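Local coordinates for protein geranyltranstransferase (Methylococcus capsulatus, PDB 3TS7) that probably joins isopentenyl diphosphate to geranyl diphosphate to make farnesyl diphosphate, as a magnesium-dependent prenyltransferase of the FPP/GGPP synthase family, at residues M53-V67 and L191-R203. Numbering follows the deposited sequence.
With PO4 (phosphate ion), chain G; PO4 (phosphate ion), chain E.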
ATOM      1  N   MET B  53       1.872  16.257 -11.182  1.00 38.34           N
ATOM      2  CA  MET B  53       1.290  15.922 -12.475  1.00 37.06           C
ATOM      3  C   MET B  53       0.029  15.078 -12.309  1.00 38.06           C
ATOM      4  O   MET B  53      -0.989  15.315 -12.974  1.00 32.79           O
ATOM      5  CB  MET B  53       2.302  15.160 -13.338  1.00 36.80           C
ATOM      6  CG  MET B  53       1.859  15.036 -14.806  1.00 48.73           C
ATOM      7  SD  MET B  53       2.213  13.471 -15.634  1.00 58.36           S
ATOM      8  CE  MET B  53       3.929  13.164 -15.248  1.00 47.90           C
ATOM      9  N   ARG B  54       0.100  14.079 -11.435  1.00 33.84           N
ATOM     10  CA  ARG B  54      -1.060  13.206 -11.239  1.00 31.51           C
ATOM     11  C   ARG B  54      -2.299  13.905 -10.633  1.00 30.99           C
ATOM     12  O   ARG B  54      -3.406  13.683 -11.134  1.00 36.70           O
ATOM     13  CB  ARG B  54      -0.669  11.899 -10.543  1.00 37.24           C
ATOM     14  CG  ARG B  54       0.197  11.024 -11.425  1.00 35.82           C
ATOM     15  CD  ARG B  54       1.232  10.292 -10.620  1.00 41.70           C
ATOM     16  NE  ARG B  54       2.262   9.736 -11.488  1.00 39.61           N
ATOM     17  CZ  ARG B  54       3.379  10.363 -11.821  1.00 33.82           C
ATOM     18  NH1 ARG B  54       4.244   9.761 -12.618  1.00 39.39           N
ATOM     19  NH2 ARG B  54       3.641  11.575 -11.357  1.00 39.35           N
ATOM     20  N   PRO B  55      -2.126  14.734  -9.571  1.00 35.84           N
ATOM     21  CA  PRO B  55      -3.216  15.593  -9.096  1.00 37.07           C
ATOM     22  C   PRO B  55      -3.752  16.554 -10.143  1.00 33.69           C
ATOM     23  O   PRO B  55      -4.956  16.763 -10.197  1.00 37.43           O
ATOM     24  CB  PRO B  55      -2.551  16.404  -7.979  1.00 34.24           C
ATOM     25  CG  PRO B  55      -1.614  15.433  -7.388  1.00 39.44           C
ATOM     26  CD  PRO B  55      -1.034  14.706  -8.576  1.00 34.04           C
ATOM     27  N   LEU B  56      -2.866  17.146 -10.945  1.00 40.43           N
ATOM     28  CA  LEU B  56      -3.308  18.057 -12.016  1.00 38.56           C
ATOM     29  C   LEU B  56      -4.217  17.316 -12.976  1.00 35.93           C
ATOM     30  O   LEU B  56      -5.282  17.818 -13.323  1.00 31.11           O
ATOM     31  CB  LEU B  56      -2.131  18.657 -12.766  1.00 36.51           C
ATOM     32  CG  LEU B  56      -1.300  19.712 -12.042  1.00 45.33           C
ATOM     33  CD1 LEU B  56      -0.043  20.021 -12.848  1.00 46.16           C
ATOM     34  CD2 LEU B  56      -2.104  20.957 -11.776  1.00 41.15           C
ATOM     35  N   LEU B  57      -3.816  16.106 -13.369  1.00 34.37           N
ATOM     36  CA  LEU B  57      -4.684  15.250 -14.172  1.00 33.99           C
ATOM     37  C   LEU B  57      -6.018  14.967 -13.490  1.00 36.44           C
ATOM     38  O   LEU B  57      -7.044  15.004 -14.142  1.00 33.71           O
ATOM     39  CB  LEU B  57      -3.995  13.932 -14.511  1.00 35.67           C
ATOM     40  CG  LEU B  57      -2.908  14.084 -15.574  1.00 44.36           C
ATOM     41  CD1 LEU B  57      -2.056  12.827 -15.601  1.00 33.18           C
ATOM     42  CD2 LEU B  57      -3.552  14.357 -16.932  1.00 41.71           C
ATOM     43  N   THR B  58      -6.010  14.678 -12.185  1.00 31.07           N
ATOM     44  CA  THR B  58      -7.272  14.462 -11.466  1.00 31.11           C
ATOM     45  C   THR B  58      -8.152  15.734 -11.479  1.00 28.88           C
ATOM     46  O   THR B  58      -9.325  15.675 -11.854  1.00 33.75           O
ATOM     47  CB  THR B  58      -7.030  13.973 -10.017  1.00 32.10           C
ATOM     48  OG1 THR B  58      -6.264  12.757 -10.060  1.00 30.79           O
ATOM     49  CG2 THR B  58      -8.358  13.684  -9.331  1.00 30.71           C
ATOM     50  N   TYR B  59      -7.573  16.863 -11.085  1.00 28.91           N
ATOM     51  CA  TYR B  59      -8.329  18.110 -11.031  1.00 36.58           C
ATOM     52  C   TYR B  59      -8.786  18.549 -12.431  1.00 36.69           C
ATOM     53  O   TYR B  59      -9.932  18.940 -12.612  1.00 32.41           O
ATOM     54  CB  TYR B  59      -7.514  19.217 -10.359  1.00 40.14           C
ATOM     55  CG  TYR B  59      -7.333  19.080  -8.843  1.00 37.16           C
ATOM     56  CD1 TYR B  59      -8.432  18.930  -7.985  1.00 39.86           C
ATOM     57  CD2 TYR B  59      -6.061  19.147  -8.280  1.00 39.80           C
ATOM     58  CE1 TYR B  59      -8.249  18.829  -6.591  1.00 38.43           C
ATOM     59  CE2 TYR B  59      -5.868  19.048  -6.911  1.00 42.35           C
ATOM     60  CZ  TYR B  59      -6.964  18.895  -6.074  1.00 39.57           C
ATOM     61  OH  TYR B  59      -6.720  18.801  -4.725  1.00 41.77           O
ATOM     62  N   ALA B  60      -7.907  18.443 -13.426  1.00 38.06           N
ATOM     63  CA  ALA B  60      -8.267  18.869 -14.790  1.00 35.31           C
ATOM     64  C   ALA B  60      -9.339  17.998 -15.398  1.00 32.21           C
ATOM     65  O   ALA B  60     -10.230  18.506 -16.065  1.00 35.74           O
ATOM     66  CB  ALA B  60      -7.029  18.916 -15.702  1.00 34.97           C
ATOM     67  N   THR B  61      -9.262  16.689 -15.167  1.00 28.82           N
ATOM     68  CA  THR B  61     -10.297  15.772 -15.636  1.00 30.88           C
ATOM     69  C   THR B  61     -11.641  16.086 -14.973  1.00 35.43           C
ATOM     70  O   THR B  61     -12.665  16.123 -15.639  1.00 34.04           O
ATOM     71  CB  THR B  61      -9.915  14.299 -15.353  1.00 29.79           C
ATOM     72  OG1 THR B  61      -8.694  13.996 -16.039  1.00 40.19           O
ATOM     73  CG2 THR B  61     -11.001  13.342 -15.802  1.00 29.97           C
ATOM     74  N   GLY B  62     -11.627  16.333 -13.664  1.00 36.18           N
ATOM     75  CA  GLY B  62     -12.862  16.638 -12.934  1.00 36.16           C
ATOM     76  C   GLY B  62     -13.569  17.885 -13.438  1.00 32.93           C
ATOM     77  O   GLY B  62     -14.792  17.889 -13.610  1.00 38.00           O
ATOM     78  N   GLN B  63     -12.791  18.933 -13.678  1.00 36.12           N
ATOM     79  CA  GLN B  63     -13.305  20.192 -14.220  1.00 43.06           C
ATOM     80  C   GLN B  63     -13.923  19.984 -15.601  1.00 44.98           C
ATOM     81  O   GLN B  63     -14.939  20.601 -15.930  1.00 43.74           O
ATOM     82  CB  GLN B  63     -12.198  21.255 -14.272  1.00 42.71           C
ATOM     83  CG  GLN B  63     -12.711  22.653 -14.491  1.00 47.51           C
ATOM     84  CD  GLN B  63     -11.612  23.656 -14.598  1.00 49.57           C
ATOM     85  OE1 GLN B  63     -10.940  23.974 -13.616  1.00 54.98           O
ATOM     86  NE2 GLN B  63     -11.421  24.182 -15.794  1.00 43.94           N
ATOM     87  N   THR B  64     -13.336  19.071 -16.376  1.00 42.36           N
ATOM     88  CA  THR B  64     -13.786  18.788 -17.736  1.00 38.62           C
ATOM     89  C   THR B  64     -15.151  18.123 -17.761  1.00 39.32           C
ATOM     90  O   THR B  64     -16.000  18.470 -18.578  1.00 33.75           O
ATOM     91  CB  THR B  64     -12.713  17.958 -18.508  1.00 38.36           C
ATOM     92  OG1 THR B  64     -11.544  18.769 -18.676  1.00 37.47           O
ATOM     93  CG2 THR B  64     -13.202  17.504 -19.886  1.00 35.80           C
ATOM     94  N   ILE B  65     -15.367  17.182 -16.856  1.00 33.18           N
ATOM     95  CA  ILE B  65     -16.627  16.441 -16.814  1.00 33.92           C
ATOM     96  C   ILE B  65     -17.609  17.039 -15.765  1.00 33.95           C
ATOM     97  O   ILE B  65     -18.674  16.486 -15.516  1.00 33.11           O
ATOM     98  CB  ILE B  65     -16.367  14.934 -16.530  1.00 35.29           C
ATOM     99  CG1 ILE B  65     -15.671  14.789 -15.169  1.00 32.49           C
ATOM    100  CG2 ILE B  65     -15.529  14.311 -17.662  1.00 29.14           C
ATOM    101  CD1 ILE B  65     -15.343  13.356 -14.767  1.00 35.85           C
ATOM    102  N   GLY B  66     -17.230  18.151 -15.141  1.00 35.40           N
ATOM    103  CA  GLY B  66     -18.145  18.859 -14.232  1.00 40.59           C
ATOM    104  C   GLY B  66     -18.269  18.317 -12.816  1.00 43.49           C
ATOM    105  O   GLY B  66     -19.343  18.384 -12.222  1.00 50.71           O
ATOM    106  N   VAL B  67     -17.181  17.766 -12.280  1.00 40.17           N
ATOM    107  CA  VAL B  67     -17.146  17.326 -10.887  1.00 33.29           C
ATOM    108  C   VAL B  67     -16.553  18.468 -10.079  1.00 37.15           C
ATOM    109  O   VAL B  67     -15.517  19.034 -10.441  1.00 37.82           O
ATOM    110  CB  VAL B  67     -16.275  16.037 -10.675  1.00 37.66           C
ATOM    111  CG1 VAL B  67     -16.262  15.614  -9.201  1.00 36.94           C
ATOM    112  CG2 VAL B  67     -16.774  14.881 -11.523  1.00 33.91           C
ATOM    113  N   LEU B 191      -0.639   4.411 -13.180  1.00 33.45           N
ATOM    114  CA  LEU B 191      -0.971   5.396 -12.141  1.00 30.99           C
ATOM    115  C   LEU B 191      -1.474   6.713 -12.745  1.00 35.68           C
ATOM    116  O   LEU B 191      -2.282   7.410 -12.132  1.00 35.02           O
ATOM    117  CB  LEU B 191       0.208   5.659 -11.190  1.00 31.77           C
ATOM    118  CG  LEU B 191      -0.099   6.412  -9.884  1.00 35.94           C
ATOM    119  CD1 LEU B 191      -1.142   5.666  -9.051  1.00 40.87           C
ATOM    120  CD2 LEU B 191       1.164   6.709  -9.071  1.00 34.00           C
ATOM    121  N   ILE B 192      -0.996   7.051 -13.942  1.00 32.94           N
ATOM    122  CA  ILE B 192      -1.479   8.240 -14.657  1.00 32.60           C
ATOM    123  C   ILE B 192      -2.923   8.028 -15.088  1.00 28.87           C
ATOM    124  O   ILE B 192      -3.773   8.900 -14.881  1.00 31.08           O
ATOM    125  CB  ILE B 192      -0.556   8.583 -15.864  1.00 35.12           C
ATOM    126  CG1 ILE B 192       0.705   9.285 -15.357  1.00 35.10           C
ATOM    127  CG2 ILE B 192      -1.270   9.467 -16.884  1.00 34.02           C
ATOM    128  CD1 ILE B 192       1.874   9.181 -16.319  1.00 38.47           C
ATOM    129  N   ARG B 193      -3.218   6.859 -15.656  1.00 23.55           N
ATOM    130  CA  ARG B 193      -4.582   6.519 -16.019  1.00 26.66           C
ATOM    131  C   ARG B 193      -5.479   6.424 -14.797  1.00 35.59           C
ATOM    132  O   ARG B 193      -6.660   6.768 -14.880  1.00 34.04           O
ATOM    133  CB  ARG B 193      -4.631   5.199 -16.784  1.00 28.34           C
ATOM    134  CG  ARG B 193      -3.910   5.288 -18.164  1.00 27.42           C
ATOM    135  CD  ARG B 193      -3.528   3.933 -18.651  1.00 31.42           C
ATOM    136  NE  ARG B 193      -4.667   3.228 -19.220  1.00 29.63           N
ATOM    137  CZ  ARG B 193      -4.568   2.100 -19.916  1.00 37.51           C
ATOM    138  NH1 ARG B 193      -5.652   1.544 -20.416  1.00 34.78           N
ATOM    139  NH2 ARG B 193      -3.375   1.532 -20.117  1.00 41.48           N
ATOM    140  N   ALA B 194      -4.923   5.969 -13.667  1.00 28.31           N
ATOM    141  CA  ALA B 194      -5.726   5.910 -12.418  1.00 26.32           C
ATOM    142  C   ALA B 194      -6.139   7.299 -12.025  1.00 24.91           C
ATOM    143  O   ALA B 194      -7.264   7.490 -11.601  1.00 28.08           O
ATOM    144  CB  ALA B 194      -4.922   5.258 -11.262  1.00 29.02           C
ATOM    145  N   SER B 195      -5.238   8.268 -12.163  1.00 25.51           N
ATOM    146  CA  SER B 195      -5.537   9.652 -11.764  1.00 36.99           C
ATOM    147  C   SER B 195      -6.742  10.223 -12.509  1.00 40.07           C
ATOM    148  O   SER B 195      -7.545  10.980 -11.947  1.00 33.82           O
ATOM    149  CB  SER B 195      -4.328  10.537 -12.003  1.00 36.22           C
ATOM    150  OG  SER B 195      -3.206   9.953 -11.392  1.00 55.13           O
ATOM    151  N   VAL B 196      -6.876   9.804 -13.765  1.00 34.80           N
ATOM    152  CA  VAL B 196      -7.956  10.245 -14.617  1.00 32.58           C
ATOM    153  C   VAL B 196      -9.233   9.476 -14.304  1.00 33.21           C
ATOM    154  O   VAL B 196     -10.308  10.079 -14.205  1.00 32.96           O
ATOM    155  CB  VAL B 196      -7.534  10.144 -16.127  1.00 32.06           C
ATOM    156  CG1 VAL B 196      -8.734  10.269 -17.056  1.00 30.68           C
ATOM    157  CG2 VAL B 196      -6.522  11.219 -16.419  1.00 26.67           C
ATOM    158  N   ARG B 197      -9.108   8.159 -14.126  1.00 27.58           N
ATOM    159  CA  ARG B 197     -10.244   7.314 -13.847  1.00 27.63           C
ATOM    160  C   ARG B 197     -10.890   7.654 -12.488  1.00 31.31           C
ATOM    161  O   ARG B 197     -12.111   7.604 -12.370  1.00 29.25           O
ATOM    162  CB  ARG B 197      -9.851   5.840 -13.908  1.00 30.73           C
ATOM    163  CG  ARG B 197     -10.937   4.888 -13.477  1.00 35.52           C
ATOM    164  CD  ARG B 197     -10.601   3.447 -13.803  1.00 30.52           C
ATOM    165  NE  ARG B 197     -11.581   2.533 -13.218  1.00 31.14           N
ATOM    166  CZ  ARG B 197     -12.768   2.254 -13.738  1.00 42.87           C
ATOM    167  NH1 ARG B 197     -13.163   2.824 -14.872  1.00 40.44           N
ATOM    168  NH2 ARG B 197     -13.568   1.409 -13.110  1.00 38.11           N
ATOM    169  N   LEU B 198     -10.073   8.011 -11.492  1.00 30.39           N
ATOM    170  CA  LEU B 198     -10.600   8.396 -10.170  1.00 35.94           C
ATOM    171  C   LEU B 198     -11.573   9.571 -10.263  1.00 33.36           C
ATOM    172  O   LEU B 198     -12.651   9.538  -9.646  1.00 33.10           O
ATOM    173  CB  LEU B 198      -9.468   8.773  -9.213  1.00 28.34           C
ATOM    174  CG  LEU B 198      -8.550   7.633  -8.720  1.00 36.13           C
ATOM    175  CD1 LEU B 198      -7.701   8.045  -7.565  1.00 34.43           C
ATOM    176  CD2 LEU B 198      -9.374   6.477  -8.350  1.00 30.15           C
ATOM    177  N   ALA B 199     -11.175  10.588 -11.030  1.00 32.63           N
ATOM    178  CA  ALA B 199     -12.054  11.733 -11.331  1.00 34.14           C
ATOM    179  C   ALA B 199     -13.339  11.309 -12.019  1.00 34.74           C
ATOM    180  O   ALA B 199     -14.420  11.786 -11.660  1.00 35.76           O
ATOM    181  CB  ALA B 199     -11.322  12.797 -12.148  1.00 31.45           C
ATOM    182  N   CYS B 200     -13.229  10.412 -12.999  1.00 29.49           N
ATOM    183  CA  CYS B 200     -14.396   9.879 -13.673  1.00 29.91           C
ATOM    184  C   CYS B 200     -15.370   9.182 -12.721  1.00 36.35           C
ATOM    185  O   CYS B 200     -16.588   9.350 -12.844  1.00 34.41           O
ATOM    186  CB  CYS B 200     -13.979   8.946 -14.816  1.00 34.35           C
ATOM    187  SG  CYS B 200     -13.156   9.810 -16.216  1.00 34.30           S
ATOM    188  N   LEU B 201     -14.831   8.439 -11.747  1.00 31.55           N
ATOM    189  CA  LEU B 201     -15.658   7.731 -10.759  1.00 34.34           C
ATOM    190  C   LEU B 201     -16.349   8.672  -9.756  1.00 27.44           C
ATOM    191  O   LEU B 201     -17.280   8.256  -9.071  1.00 37.20           O
ATOM    192  CB  LEU B 201     -14.821   6.676 -10.010  1.00 29.53           C
ATOM    193  CG  LEU B 201     -14.410   5.441 -10.820  1.00 25.91           C
ATOM    194  CD1 LEU B 201     -13.221   4.686 -10.151  1.00 27.01           C
ATOM    195  CD2 LEU B 201     -15.601   4.517 -11.097  1.00 29.89           C
ATOM    196  N   ALA B 202     -15.872   9.910  -9.648  1.00 32.40           N
ATOM    197  CA  ALA B 202     -16.556  10.932  -8.837  1.00 36.06           C
ATOM    198  C   ALA B 202     -17.689  11.665  -9.585  1.00 41.15           C
ATOM    199  O   ALA B 202     -18.263  12.652  -9.067  1.00 35.70           O
ATOM    200  CB  ALA B 202     -15.552  11.911  -8.265  1.00 38.69           C
ATOM    201  N   ARG B 203     -18.010  11.180 -10.790  1.00 36.22           N
ATOM    202  CA  ARG B 203     -19.135  11.690 -11.578  1.00 40.02           C
ATOM    203  C   ARG B 203     -20.152  10.574 -11.731  1.00 42.98           C
ATOM    204  O   ARG B 203     -20.068   9.794 -12.670  1.00 37.29           O
ATOM    205  CB  ARG B 203     -18.686  12.159 -12.966  1.00 42.37           C
ATOM    206  CG  ARG B 203     -19.555  13.260 -13.642  1.00 47.05           C
ATOM    207  CD  ARG B 203     -20.979  12.821 -13.948  1.00 56.79           C
ATOM    208  NE  ARG B 203     -21.381  13.088 -15.325  1.00 69.93           N
ATOM    209  CZ  ARG B 203     -22.540  12.710 -15.861  1.00 62.29           C
ATOM    210  NH1 ARG B 203     -22.811  12.988 -17.131  1.00 52.89           N
ATOM    211  NH2 ARG B 203     -23.430  12.054 -15.132  1.00 56.62           N
TER
HETATM  212  P   PO4 G 325     -20.038  15.244 -18.729  1.00 71.45           P
HETATM  213  O1  PO4 G 325     -19.931  14.933 -17.243  1.00 50.32           O
HETATM  214  O2  PO4 G 325     -20.462  16.690 -18.914  1.00 69.28           O
HETATM  215  O3  PO4 G 325     -18.699  15.050 -19.412  1.00 50.78           O
HETATM  216  O4  PO4 G 325     -21.050  14.287 -19.337  1.00 58.85           O
HETATM  217  P   PO4 E 323       7.009  12.787 -12.868  1.00 76.11           P
HETATM  218  O1  PO4 E 323       7.797  12.588 -11.592  1.00 77.88           O
HETATM  219  O2  PO4 E 323       5.965  13.862 -12.688  1.00 77.28           O
HETATM  220  O3  PO4 E 323       7.939  13.218 -13.968  1.00 70.24           O
HETATM  221  O4  PO4 E 323       6.346  11.480 -13.233  1.00 62.99           O
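Thr58 faces Ser195, and about one turn further on Gly62 faces Ala199, as helix 53-65 and the 191-201 part of helix 177-201 run in the same general direction, crossing at -32° with axes that come within 7.8 Å. The close approach is consistent with small residues at the interface, Gly62, Ser195 and Ala199: Ala199 CB lies 3.5 Å from Thr58 O and also meets Thr61 CG2. That methyl is turned to Ala199 because Thr61 OG1 sits beside its own backbone N (chi1 -60°), donating to Leu57 O at 2.7 Å, from the opposite face of the carbonyl to Thr61 N. Thr58 OG1 lies 2.9 Å from Ser195 O, though Arg54 O competes for its proton. Ser195 folds OG back to Leu191 O (2.8 Å), yet the same OG abuts Arg54 CB. Apolar packing flanks this seam, with Leu57 CD1 3.7 Å from Ile192 CG2. Beyond the helix ends, Val67 CG2 packs on Arg203 CB at 3.6 Å, and Arg203 NE and NH1 bind the chain G phosphate.

The Arg54 side chain crosses that of Leu191 at about a right angle, and its guanidinium meets the chain E phosphate edge-on, NH1 donating to O4 at 2.8 Å (164°). With an alanine in place of Arg54, this phosphate would probably lose that bond and Leu191 CD2 its packing. Helix 73-90 touches Arg54 and Ser195; helix 208-237 covers Leu57 and Ile192. Such packing fits the all-alpha isoprenoid synthase fold, and the Arg54 phosphate, though probably from the crystallisation liquor, is consistent with a diphosphate-binding pocket.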